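Local coordinates for protein metallocarboxypeptidase (Trypanosoma cruzi, PDB 3DWC) that probably removes single amino acids other than proline from the C-terminus of peptides, as a metal-dependent carboxypeptidase of the M32 family, here with cobalt bound, at residues E10-F13 against T14-R18; N95-P98 against E99-E103; M290-S293 against L294-E298; W467-G470 against S471-T475. All coordinates share one frame; numbering follows the deposited sequence.

Contact 1. Residues E10-F13 against T14-R18; sequences ERVF and TKLYR
Thr14 opens the run 14-18 by bonding its backbone N to the carbonyl O of Glu10, the N to O distance being 2.9 Å, the first of the i to i+4 bonds that run on without a break through 10-18. Its OG1, anti to the carbonyl carbon (chi1 -65°), is turned toward the preceding turn; it is hydrogen-bonded to Thr285 OG1, with Glu10 O also near, 3.2 Å from Thr14 OG1. Lys15 N bonds to Arg11 O, and the two long side chains run alongside each other in the same direction, both bent at chi3. Their ends, Arg11 NH2 and Lys15 NZ, come to 4.1 Å, a proximity of like charges that the salt bridge from Arg11 to Glu8 probably eases. Leu16 N reaches Val12 O at 3.1 Å with a nearly straight N-H (168°), while its CD1 lies over one face of the Phe13 ring, off towards the rim, 4.1 Å from Phe13 CD2. Tyr17 N closes on Phe13 O at 2.9 Å, and its ring leads outward until OH bonds to Glu245. Within helix 3-32 this stretch is wedged between neighbours: Phe13 rests on helix 78-95, Val12 on helix 60-71, and Leu16 on helix 39-57, whereas Lys15 packs on Glu48 of the second subunit.

Contact 2. Residues N95-P98 against E99-E103; sequences NLLP and EEFVE
A helix N-terminus is built here, with Pro98 as the N-cap of helix 99-122 at the end of the short loop that follows helix 78-95. The carbonyl of Pro98 supplies the first helical acceptor: Val102 N bonds to Pro98 O at 3.0 Å, the N-H nearly straight at 165° and the donor lying in the carbonyl plane. Phe101 CB lies 3.3 Å from Pro98 O, and Pro98 CD is 4.3 Å from that CB. Hydrophobic contacts complete the turn. Leu97, the residue before the cap, points its side chain at the new helix and divides its contacts between two residues there, CD1 reaching the Phe101 ring and CB reaching Val102. With its CG anti to the backbone N (chi1 -177°), Phe101 holds its ring where Leu97 can cross it obliquely, and the ring goes on to pack against Leu138, Glu141, Glu142 and Leu145 of helix 125-147. The first turn also carries two acidic side chains with partners farther off: Glu99 OE1 bonds to His54, and Glu100 forms a salt bridge with Arg104 one turn along. The cap thus joins the loop to its helix through the Val102 to Pro98 bond and a small apolar cluster, in which Leu97 CD1 lies 4.0 Å from Phe101 CD2 and Leu97 CB lies 3.8 Å from Val102 CG2.

Contact 3. Residues M290-S293 against L294-E298; sequences MARS and LGVHE. With CO (cobalt (II) ion), chain Q.
OG of Ser293, the N-cap residue of helix 294-309, accepts from Val296 N at 2.9 Å along an almost straight N-H (172°), the side-chain capping bond at the start of a helix that carries a metal ligand. The hydroxyl is held from outside as well, by a hydrogen bond with Glu163 OE2, and the other oxygen of that carboxylate, OE1, takes the N-H of Gly295. Together Ser293 and Glu163 satisfy two amides of the first turn, and the carboxylate is placed where it would probably interact favourably with the positive end of the helix dipole. With chi1 at 80°, OG sits between the backbone N and the carbonyl carbon, which turns it back over the first turn and brings Val296 CG2 to 3.4 Å from it. The backbone of the cap residue is used too: His297 N bonds to Ser293 O at 2.8 Å. Ahead of the cap, Ala291 packs its methyl against the imidazole of His297, with CB 3.3 Å from CD2, while NE2 of that ring bonds to Glu275 on helix 259-276. Arg292 lays its CG near Val296 CG2 and carries its guanidinium away from the helix, to a salt bridge with Glu86 and to Leu473 O. One residue beyond His297, Glu298 completes the cobalt site with His267 and His271 of the HExxH helix 259-276. Its chain, bent at chi2, directs the carboxylate to the metal, to which OE2 bonds at 2.2 Å; three waters fill further positions, water 3 lying 2.2 Å from the cobalt.

Contact 4. Residues W467-G470 against S471-T475; sequences WQHG and SSLTT
His469 O is gripped twice by Ser472: the backbone N donates to it at 3.0 Å, and OG donates at 2.5 Å in the carbonyl plane, on a lone pair. The first bond closes the type II' beta turn from His469 to Ser472, and the second is possible because chi1 of 51° folds OG back over the turn. Two waters extend this shell. Water 4 joins His469 ND1 to Ser472 OG, to which it donates at 2.8 Å, and water 5 donates to both Gly470 O and Leu473 O, bridging the two carbonyls. Gly470 occupies the second position of the turn with positive phi (36°), a backbone shape that favours glycine. One face of the His469 ring has Gln468 CG 3.6 Å above its plane, over the centre, and Leu478 and Gln481 of helix 475-483 pack against the histidine. Ser472 O bonds to Arg85 of helix 78-95, tying the turn to a helix far earlier in the chain. His469 O thus takes two donors from one residue, and water 4 donates in turn to Ser472 OG, a relay that would favour this hydroxyl as donor to the carbonyl.

Contacts 3 and 4 form the connected pair: their centres are 9 Å apart and they touch, with Ser471 OG 2.8 Å from Met290 O and Arg292 NH1 3.0 Å from Leu473 O, both probable hydrogen bonds. The turn of contact 4 thus lies against the loop leading into the helix that brings Glu298 to the cobalt. Contact 3 alone reaches the metal site, and its His297 side chain is about 8 Å from that of Glu268, the predicted proton donor/acceptor. Contacts 1 and 2 lie away from the site, with centres 21 and 25 Å from that of contact 3. Helix 78-95 touches contacts 1, 3 and 4 and ends at contact 2.

Contact 1. Residues E10-F13 against T14-R18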
loop_
_atom_site.group_PDB
_atom_site.type_symbol
_atom_site.label_atom_id
_atom_site.label_comp_id
_atom_site.label_asym_id
_atom_site.label_seq_id
_atom_site.Cartn_x
_atom_site.Cartn_y
_atom_site.Cartn_z
ATOM N N GLU B 10 -3.105 -26.699 -7.352
ATOM C CA GLU B 10 -2.183 -25.995 -6.490
ATOM C C GLU B 10 -1.730 -24.723 -7.172
ATOM O O GLU B 10 -1.671 -23.676 -6.558
ATOM C CB GLU B 10 -0.977 -26.854 -6.133
ATOM C CG GLU B 10 -1.229 -27.823 -4.989
ATOM C CD GLU B 10 0.065 -28.312 -4.327
ATOM O OE1 GLU B 10 1.112 -28.266 -4.989
ATOM O OE2 GLU B 10 0.041 -28.737 -3.147
ATOM N N ARG B 11 -1.376 -24.858 -8.442
ATOM C CA ARG B 11 -0.928 -23.753 -9.303
ATOM C C ARG B 11 -1.967 -22.633 -9.440
ATOM O O ARG B 11 -1.636 -21.443 -9.404
ATOM C CB ARG B 11 -0.591 -24.332 -10.688
ATOM C CG ARG B 11 0.097 -23.355 -11.638
ATOM C CD ARG B 11 0.122 -23.868 -13.131
ATOM N NE ARG B 11 -1.195 -23.708 -13.767
ATOM C CZ ARG B 11 -1.734 -22.526 -14.105
ATOM N NH1 ARG B 11 -1.077 -21.376 -13.905
ATOM N NH2 ARG B 11 -2.946 -22.485 -14.661
ATOM N N VAL B 12 -3.221 -23.020 -9.630
ATOM C CA VAL B 12 -4.312 -22.068 -9.662
ATOM C C VAL B 12 -4.410 -21.362 -8.331
ATOM O O VAL B 12 -4.553 -20.158 -8.294
ATOM C CB VAL B 12 -5.653 -22.740 -9.964
ATOM C CG1 VAL B 12 -6.801 -21.759 -9.810
ATOM C CG2 VAL B 12 -5.630 -23.332 -11.378
ATOM N N PHE B 13 -4.274 -22.090 -7.226
ATOM C CA PHE B 13 -4.467 -21.463 -5.912
ATOM C C PHE B 13 -3.312 -20.520 -5.512
ATOM O O PHE B 13 -3.528 -19.540 -4.818
ATOM C CB PHE B 13 -4.800 -22.524 -4.853
ATOM C CG PHE B 13 -6.257 -22.828 -4.791
ATOM C CD1 PHE B 13 -6.827 -23.745 -5.653
ATOM C CD2 PHE B 13 -7.087 -22.125 -3.925
ATOM C CE1 PHE B 13 -8.184 -24.018 -5.618
ATOM C CE2 PHE B 13 -8.456 -22.376 -3.907
ATOM C CZ PHE B 13 -9.002 -23.337 -4.775
ATOM N N THR B 14 -2.104 -20.816 -5.984
ATOM C CA THR B 14 -0.977 -19.917 -5.868
ATOM C C THR B 14 -1.238 -18.635 -6.654
ATOM O O THR B 14 -0.933 -17.566 -6.159
ATOM C CB THR B 14 0.326 -20.607 -6.310
ATOM O OG1 THR B 14 0.607 -21.685 -5.375
ATOM C CG2 THR B 14 1.534 -19.610 -6.354
ATOM N N LYS B 15 -1.826 -18.736 -7.843
ATOM C CA LYS B 15 -2.216 -17.560 -8.617
ATOM C C LYS B 15 -3.150 -16.676 -7.808
ATOM O O LYS B 15 -2.885 -15.478 -7.647
ATOM C CB LYS B 15 -2.856 -18.000 -9.942
ATOM C CG LYS B 15 -2.861 -16.989 -11.009
ATOM C CD LYS B 15 -2.856 -17.602 -12.404
ATOM C CE LYS B 15 -4.024 -18.579 -12.620
ATOM N NZ LYS B 15 -4.487 -18.688 -14.073
ATOM N N LEU B 16 -4.224 -17.273 -7.289
ATOM C CA LEU B 16 -5.203 -16.573 -6.445
ATOM C C LEU B 16 -4.590 -15.913 -5.218
ATOM O O LEU B 16 -4.935 -14.785 -4.893
ATOM C CB LEU B 16 -6.317 -17.539 -5.996
ATOM C CG LEU B 16 -7.291 -18.015 -7.083
ATOM C CD1 LEU B 16 -8.181 -19.143 -6.541
ATOM C CD2 LEU B 16 -8.146 -16.804 -7.742
ATOM N N TYR B 17 -3.669 -16.612 -4.556
ATOM C CA TYR B 17 -2.906 -16.091 -3.405
ATOM C C TYR B 17 -2.158 -14.819 -3.811
ATOM O O TYR B 17 -2.196 -13.810 -3.096
ATOM C CB TYR B 17 -1.952 -17.170 -2.882
ATOM C CG TYR B 17 -1.193 -16.832 -1.629
ATOM C CD1 TYR B 17 -1.767 -16.977 -0.390
ATOM C CD2 TYR B 17 0.118 -16.360 -1.691
ATOM C CE1 TYR B 17 -1.043 -16.680 0.789
ATOM C CE2 TYR B 17 0.824 -16.025 -0.541
ATOM C CZ TYR B 17 0.250 -16.208 0.698
ATOM O OH TYR B 17 0.955 -15.887 1.861
ATOM N N ARG B 18 -1.572 -14.813 -4.996
ATOM C CA ARG B 18 -0.848 -13.638 -5.450
ATOM C C ARG B 18 -1.740 -12.473 -5.691
ATOM O O ARG B 18 -1.390 -11.332 -5.365
ATOM C CB ARG B 18 -0.085 -13.902 -6.751
ATOM C CG ARG B 18 1.015 -14.937 -6.697
ATOM C CD ARG B 18 1.797 -14.923 -5.404
ATOM N NE ARG B 18 2.796 -16.014 -5.407
ATOM C CZ ARG B 18 3.585 -16.276 -4.376
ATOM N NH1 ARG B 18 3.488 -15.558 -3.277
ATOM N NH2 ARG B 18 4.464 -17.281 -4.434
#

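Contact 2. Residues N95-P98 against E99-E103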
loop_
_atom_site.group_PDB
_atom_site.type_symbol
_atom_site.label_atom_id
_atom_site.label_comp_id
_atom_site.label_asym_id
_atom_site.label_seq_id
_atom_site.Cartn_x
_atom_site.Cartn_y
_atom_site.Cartn_z
ATOM N N ASN B 95 -18.770 -20.353 -5.552
ATOM C CA ASN B 95 -19.484 -20.918 -6.673
ATOM C C ASN B 95 -20.960 -21.177 -6.390
ATOM O O ASN B 95 -21.747 -21.239 -7.320
ATOM C CB ASN B 95 -18.774 -22.205 -7.110
ATOM C CG ASN B 95 -18.898 -22.468 -8.589
ATOM O OD1 ASN B 95 -18.335 -21.740 -9.417
ATOM N ND2 ASN B 95 -19.621 -23.528 -8.940
ATOM N N LEU B 96 -21.332 -21.346 -5.122
ATOM C CA LEU B 96 -22.692 -21.760 -4.765
ATOM C C LEU B 96 -23.721 -20.628 -4.876
ATOM O O LEU B 96 -24.916 -20.882 -4.918
ATOM C CB LEU B 96 -22.731 -22.397 -3.357
ATOM C CG LEU B 96 -22.738 -23.931 -3.234
ATOM C CD1 LEU B 96 -21.765 -24.609 -4.213
ATOM C CD2 LEU B 96 -22.440 -24.382 -1.794
ATOM N N LEU B 97 -23.267 -19.386 -4.926
ATOM C CA LEU B 97 -24.154 -18.246 -5.099
ATOM C C LEU B 97 -24.187 -17.839 -6.575
ATOM O O LEU B 97 -23.139 -17.500 -7.135
ATOM C CB LEU B 97 -23.643 -17.051 -4.281
ATOM C CG LEU B 97 -23.605 -17.147 -2.746
ATOM C CD1 LEU B 97 -23.507 -15.753 -2.174
ATOM C CD2 LEU B 97 -24.827 -17.852 -2.174
ATOM N N PRO B 98 -25.374 -17.849 -7.211
ATOM C CA PRO B 98 -25.452 -17.316 -8.576
ATOM C C PRO B 98 -25.142 -15.810 -8.660
ATOM O O PRO B 98 -25.467 -15.051 -7.745
ATOM C CB PRO B 98 -26.899 -17.615 -8.993
ATOM C CG PRO B 98 -27.357 -18.685 -8.070
ATOM C CD PRO B 98 -26.675 -18.372 -6.767
ATOM N N GLU B 99 -24.523 -15.401 -9.769
ATOM C CA GLU B 99 -23.996 -14.041 -9.925
ATOM C C GLU B 99 -25.094 -12.993 -9.817
ATOM O O GLU B 99 -24.852 -11.874 -9.368
ATOM C CB GLU B 99 -23.248 -13.900 -11.253
ATOM C CG GLU B 99 -22.078 -14.880 -11.396
ATOM C CD GLU B 99 -21.159 -14.558 -12.554
ATOM O OE1 GLU B 99 -19.981 -14.974 -12.492
ATOM O OE2 GLU B 99 -21.602 -13.903 -13.526
ATOM N N GLU B 100 -26.299 -13.386 -10.222
ATOM C CA GLU B 100 -27.508 -12.570 -10.090
ATOM C C GLU B 100 -27.783 -12.249 -8.618
ATOM O O GLU B 100 -28.031 -11.101 -8.261
ATOM C CB GLU B 100 -28.693 -13.303 -10.752
ATOM C CG GLU B 100 -30.059 -12.629 -10.626
ATOM C CD GLU B 100 -30.690 -12.821 -9.248
ATOM O OE1 GLU B 100 -31.233 -11.831 -8.703
ATOM O OE2 GLU B 100 -30.627 -13.951 -8.708
ATOM N N PHE B 101 -27.724 -13.268 -7.767
ATOM C CA PHE B 101 -27.841 -13.061 -6.322
ATOM C C PHE B 101 -26.717 -12.174 -5.802
ATOM O O PHE B 101 -26.960 -11.233 -5.064
ATOM C CB PHE B 101 -27.810 -14.394 -5.581
ATOM C CG PHE B 101 -28.001 -14.256 -4.114
ATOM C CD1 PHE B 101 -29.255 -14.395 -3.554
ATOM C CD2 PHE B 101 -26.929 -13.963 -3.285
ATOM C CE1 PHE B 101 -29.436 -14.262 -2.192
ATOM C CE2 PHE B 101 -27.112 -13.818 -1.925
ATOM C CZ PHE B 101 -28.371 -13.972 -1.382
ATOM N N VAL B 102 -25.488 -12.496 -6.202
ATOM C CA VAL B 102 -24.302 -11.760 -5.766
ATOM C C VAL B 102 -24.407 -10.250 -6.026
ATOM O O VAL B 102 -24.211 -9.466 -5.108
ATOM C CB VAL B 102 -23.005 -12.358 -6.398
ATOM C CG1 VAL B 102 -21.818 -11.410 -6.263
ATOM C CG2 VAL B 102 -22.686 -13.691 -5.762
ATOM N N GLU B 103 -24.729 -9.854 -7.263
ATOM C CA GLU B 103 -24.874 -8.427 -7.605
ATOM C C GLU B 103 -26.015 -7.769 -6.842
ATOM O O GLU B 103 -25.896 -6.625 -6.407
ATOM C CB GLU B 103 -25.058 -8.218 -9.118
ATOM C CG GLU B 103 -23.817 -7.650 -9.818
ATOM C CD GLU B 103 -23.629 -6.146 -9.563
ATOM O OE1 GLU B 103 -22.814 -5.778 -8.688
ATOM O OE2 GLU B 103 -24.302 -5.331 -10.234
#

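Contact 3. Residues M290-S293 against L294-E298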
loop_
_atom_site.group_PDB
_atom_site.type_symbol
_atom_site.label_atom_id
_atom_site.label_comp_id
_atom_site.label_asym_id
_atom_site.label_seq_id
_atom_site.Cartn_x
_atom_site.Cartn_y
_atom_site.Cartn_z
ATOM N N MET B 290 -3.992 -21.634 6.268
ATOM C CA MET B 290 -4.839 -20.536 6.683
ATOM C C MET B 290 -5.433 -20.756 8.087
ATOM O O MET B 290 -5.588 -21.897 8.527
ATOM C CB MET B 290 -6.012 -20.438 5.745
ATOM C CG MET B 290 -5.600 -20.326 4.322
ATOM S SD MET B 290 -6.709 -19.244 3.459
ATOM C CE MET B 290 -6.021 -17.750 4.179
ATOM N N ALA B 291 -5.728 -19.657 8.788
ATOM C CA ALA B 291 -6.493 -19.716 10.034
ATOM C C ALA B 291 -7.696 -20.641 9.900
ATOM O O ALA B 291 -8.330 -20.669 8.873
ATOM C CB ALA B 291 -6.908 -18.347 10.461
ATOM N N ARG B 292 -7.952 -21.470 10.924
ATOM C CA ARG B 292 -8.960 -22.510 10.825
ATOM C C ARG B 292 -10.368 -21.919 10.843
ATOM O O ARG B 292 -11.233 -22.376 10.123
ATOM C CB ARG B 292 -8.751 -23.561 11.934
ATOM C CG ARG B 292 -9.880 -24.565 12.118
ATOM C CD ARG B 292 -9.904 -25.595 11.016
ATOM N NE ARG B 292 -10.551 -25.072 9.822
ATOM C CZ ARG B 292 -10.623 -25.750 8.675
ATOM N NH1 ARG B 292 -10.127 -26.978 8.585
ATOM N NH2 ARG B 292 -11.196 -25.196 7.630
ATOM N N SER B 293 -10.596 -20.903 11.666
ATOM C CA SER B 293 -11.917 -20.286 11.758
ATOM C C SER B 293 -11.810 -18.954 12.470
ATOM O O SER B 293 -10.752 -18.626 13.055
ATOM C CB SER B 293 -12.913 -21.206 12.498
ATOM O OG SER B 293 -12.745 -21.115 13.899
ATOM N N LEU B 294 -12.910 -18.192 12.464
ATOM C CA LEU B 294 -12.914 -16.916 13.154
ATOM C C LEU B 294 -12.929 -17.121 14.640
ATOM O O LEU B 294 -12.369 -16.315 15.370
ATOM C CB LEU B 294 -14.084 -16.024 12.754
ATOM C CG LEU B 294 -13.849 -14.983 11.665
ATOM C CD1 LEU B 294 -13.137 -15.547 10.404
ATOM C CD2 LEU B 294 -15.205 -14.372 11.245
ATOM N N GLY B 295 -13.549 -18.209 15.101
ATOM C CA GLY B 295 -13.518 -18.555 16.512
ATOM C C GLY B 295 -12.108 -18.984 16.935
ATOM O O GLY B 295 -11.619 -18.612 18.009
ATOM N N VAL B 296 -11.443 -19.772 16.111
ATOM C CA VAL B 296 -10.047 -20.065 16.412
ATOM C C VAL B 296 -9.183 -18.799 16.361
ATOM O O VAL B 296 -8.402 -18.582 17.270
ATOM C CB VAL B 296 -9.478 -21.240 15.563
ATOM C CG1 VAL B 296 -7.980 -21.454 15.871
ATOM C CG2 VAL B 296 -10.311 -22.484 15.801
ATOM N N HIS B 297 -9.437 -17.890 15.420
ATOM C CA HIS B 297 -8.654 -16.643 15.321
ATOM C C HIS B 297 -8.868 -15.748 16.548
ATOM O O HIS B 297 -7.901 -15.305 17.200
ATOM C CB HIS B 297 -9.013 -15.899 14.035
ATOM C CG HIS B 297 -7.831 -15.349 13.321
ATOM N ND1 HIS B 297 -6.844 -14.640 13.967
ATOM C CD2 HIS B 297 -7.408 -15.517 12.049
ATOM C CE1 HIS B 297 -5.906 -14.310 13.098
ATOM N NE2 HIS B 297 -6.223 -14.835 11.923
ATOM N N GLU B 298 -10.136 -15.515 16.890
ATOM C CA GLU B 298 -10.501 -14.671 18.033
ATOM C C GLU B 298 -10.097 -15.367 19.330
ATOM O O GLU B 298 -9.864 -14.705 20.337
ATOM C CB GLU B 298 -12.014 -14.332 17.995
ATOM C CG GLU B 298 -12.452 -13.352 19.054
ATOM C CD GLU B 298 -11.993 -11.914 18.793
ATOM O OE1 GLU B 298 -12.486 -10.993 19.496
ATOM O OE2 GLU B 298 -11.186 -11.694 17.880
HETATM CO CO CO Q . -10.370 -9.786 17.155
HETATM O O HOH W 1 -11.980 -9.148 17.645
HETATM O O HOH W 2 -9.978 -7.729 16.312
HETATM O O HOH W 3 -11.666 -9.879 15.406
#

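Contact 4. Residues W467-G470 against S471-T475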
loop_
_atom_site.group_PDB
_atom_site.type_symbol
_atom_site.label_atom_id
_atom_site.label_comp_id
_atom_site.label_asym_id
_atom_site.label_seq_id
_atom_site.Cartn_x
_atom_site.Cartn_y
_atom_site.Cartn_z
ATOM N N TRP B 467 -1.067 -22.817 15.894
ATOM C CA TRP B 467 -0.635 -22.021 14.732
ATOM C C TRP B 467 -0.043 -22.876 13.635
ATOM O O TRP B 467 -0.340 -22.669 12.484
ATOM C CB TRP B 467 0.281 -20.833 15.081
ATOM C CG TRP B 467 -0.132 -19.975 16.227
ATOM C CD1 TRP B 467 -1.392 -19.749 16.672
ATOM C CD2 TRP B 467 0.726 -19.174 17.033
ATOM N NE1 TRP B 467 -1.374 -18.863 17.733
ATOM C CE2 TRP B 467 -0.070 -18.521 17.983
ATOM C CE3 TRP B 467 2.111 -18.983 17.073
ATOM C CZ2 TRP B 467 0.466 -17.677 18.947
ATOM C CZ3 TRP B 467 2.647 -18.167 18.066
ATOM C CH2 TRP B 467 1.831 -17.537 18.979
ATOM N N GLN B 468 0.746 -23.891 13.960
ATOM C CA GLN B 468 1.433 -24.656 12.896
ATOM C C GLN B 468 0.515 -25.525 12.035
ATOM O O GLN B 468 0.918 -25.940 10.969
ATOM C CB GLN B 468 2.505 -25.578 13.467
ATOM C CG GLN B 468 1.925 -26.765 14.267
ATOM C CD GLN B 468 2.999 -27.778 14.589
ATOM O OE1 GLN B 468 3.907 -27.930 13.798
ATOM N NE2 GLN B 468 2.882 -28.494 15.718
ATOM N N HIS B 469 -0.703 -25.790 12.512
ATOM C CA HIS B 469 -1.638 -26.664 11.810
ATOM C C HIS B 469 -2.519 -25.954 10.738
ATOM O O HIS B 469 -3.068 -26.613 9.840
ATOM C CB HIS B 469 -2.497 -27.380 12.854
ATOM C CG HIS B 469 -1.687 -28.211 13.812
ATOM N ND1 HIS B 469 -0.961 -29.306 13.399
ATOM C CD2 HIS B 469 -1.480 -28.099 15.147
ATOM C CE1 HIS B 469 -0.351 -29.841 14.448
ATOM N NE2 HIS B 469 -0.629 -29.109 15.514
ATOM N N GLY B 470 -2.610 -24.630 10.788
ATOM C CA GLY B 470 -3.587 -23.880 9.992
ATOM C C GLY B 470 -4.935 -24.583 9.818
ATOM O O GLY B 470 -5.668 -24.774 10.787
ATOM N N SER B 471 -5.267 -24.966 8.580
ATOM C CA SER B 471 -6.564 -25.614 8.265
ATOM C C SER B 471 -6.445 -27.052 7.824
ATOM O O SER B 471 -7.319 -27.552 7.075
ATOM C CB SER B 471 -7.329 -24.809 7.188
ATOM O OG SER B 471 -7.636 -23.578 7.762
ATOM N N SER B 472 -5.390 -27.721 8.306
ATOM C CA SER B 472 -5.059 -29.070 7.875
ATOM C C SER B 472 -5.898 -30.068 8.618
ATOM O O SER B 472 -6.104 -31.148 8.136
ATOM C CB SER B 472 -3.571 -29.414 8.106
ATOM O OG SER B 472 -3.192 -29.117 9.442
ATOM N N LEU B 473 -6.327 -29.681 9.803
ATOM C CA LEU B 473 -7.272 -30.411 10.582
ATOM C C LEU B 473 -8.597 -29.692 10.657
ATOM O O LEU B 473 -8.663 -28.512 10.663
ATOM C CB LEU B 473 -6.775 -30.550 12.011
ATOM C CG LEU B 473 -5.436 -31.275 12.099
ATOM C CD1 LEU B 473 -4.918 -31.112 13.519
ATOM C CD2 LEU B 473 -5.614 -32.728 11.674
ATOM N N THR B 474 -9.636 -30.468 10.807
ATOM C CA THR B 474 -10.931 -30.036 11.230
ATOM C C THR B 474 -10.861 -29.280 12.593
ATOM O O THR B 474 -9.983 -29.555 13.403
ATOM C CB THR B 474 -11.711 -31.363 11.354
ATOM O OG1 THR B 474 -12.368 -31.648 10.093
ATOM C CG2 THR B 474 -12.611 -31.431 12.539
ATOM N N THR B 475 -11.771 -28.344 12.850
ATOM C CA THR B 475 -11.778 -27.663 14.169
ATOM C C THR B 475 -11.902 -28.671 15.325
ATOM O O THR B 475 -11.208 -28.553 16.326
ATOM C CB THR B 475 -12.889 -26.603 14.282
ATOM O OG1 THR B 475 -12.829 -25.699 13.166
ATOM C CG2 THR B 475 -12.762 -25.778 15.593
HETATM O O HOH W 4 -1.761 -30.882 11.060
HETATM O O HOH W 5 -6.450 -27.246 11.465
#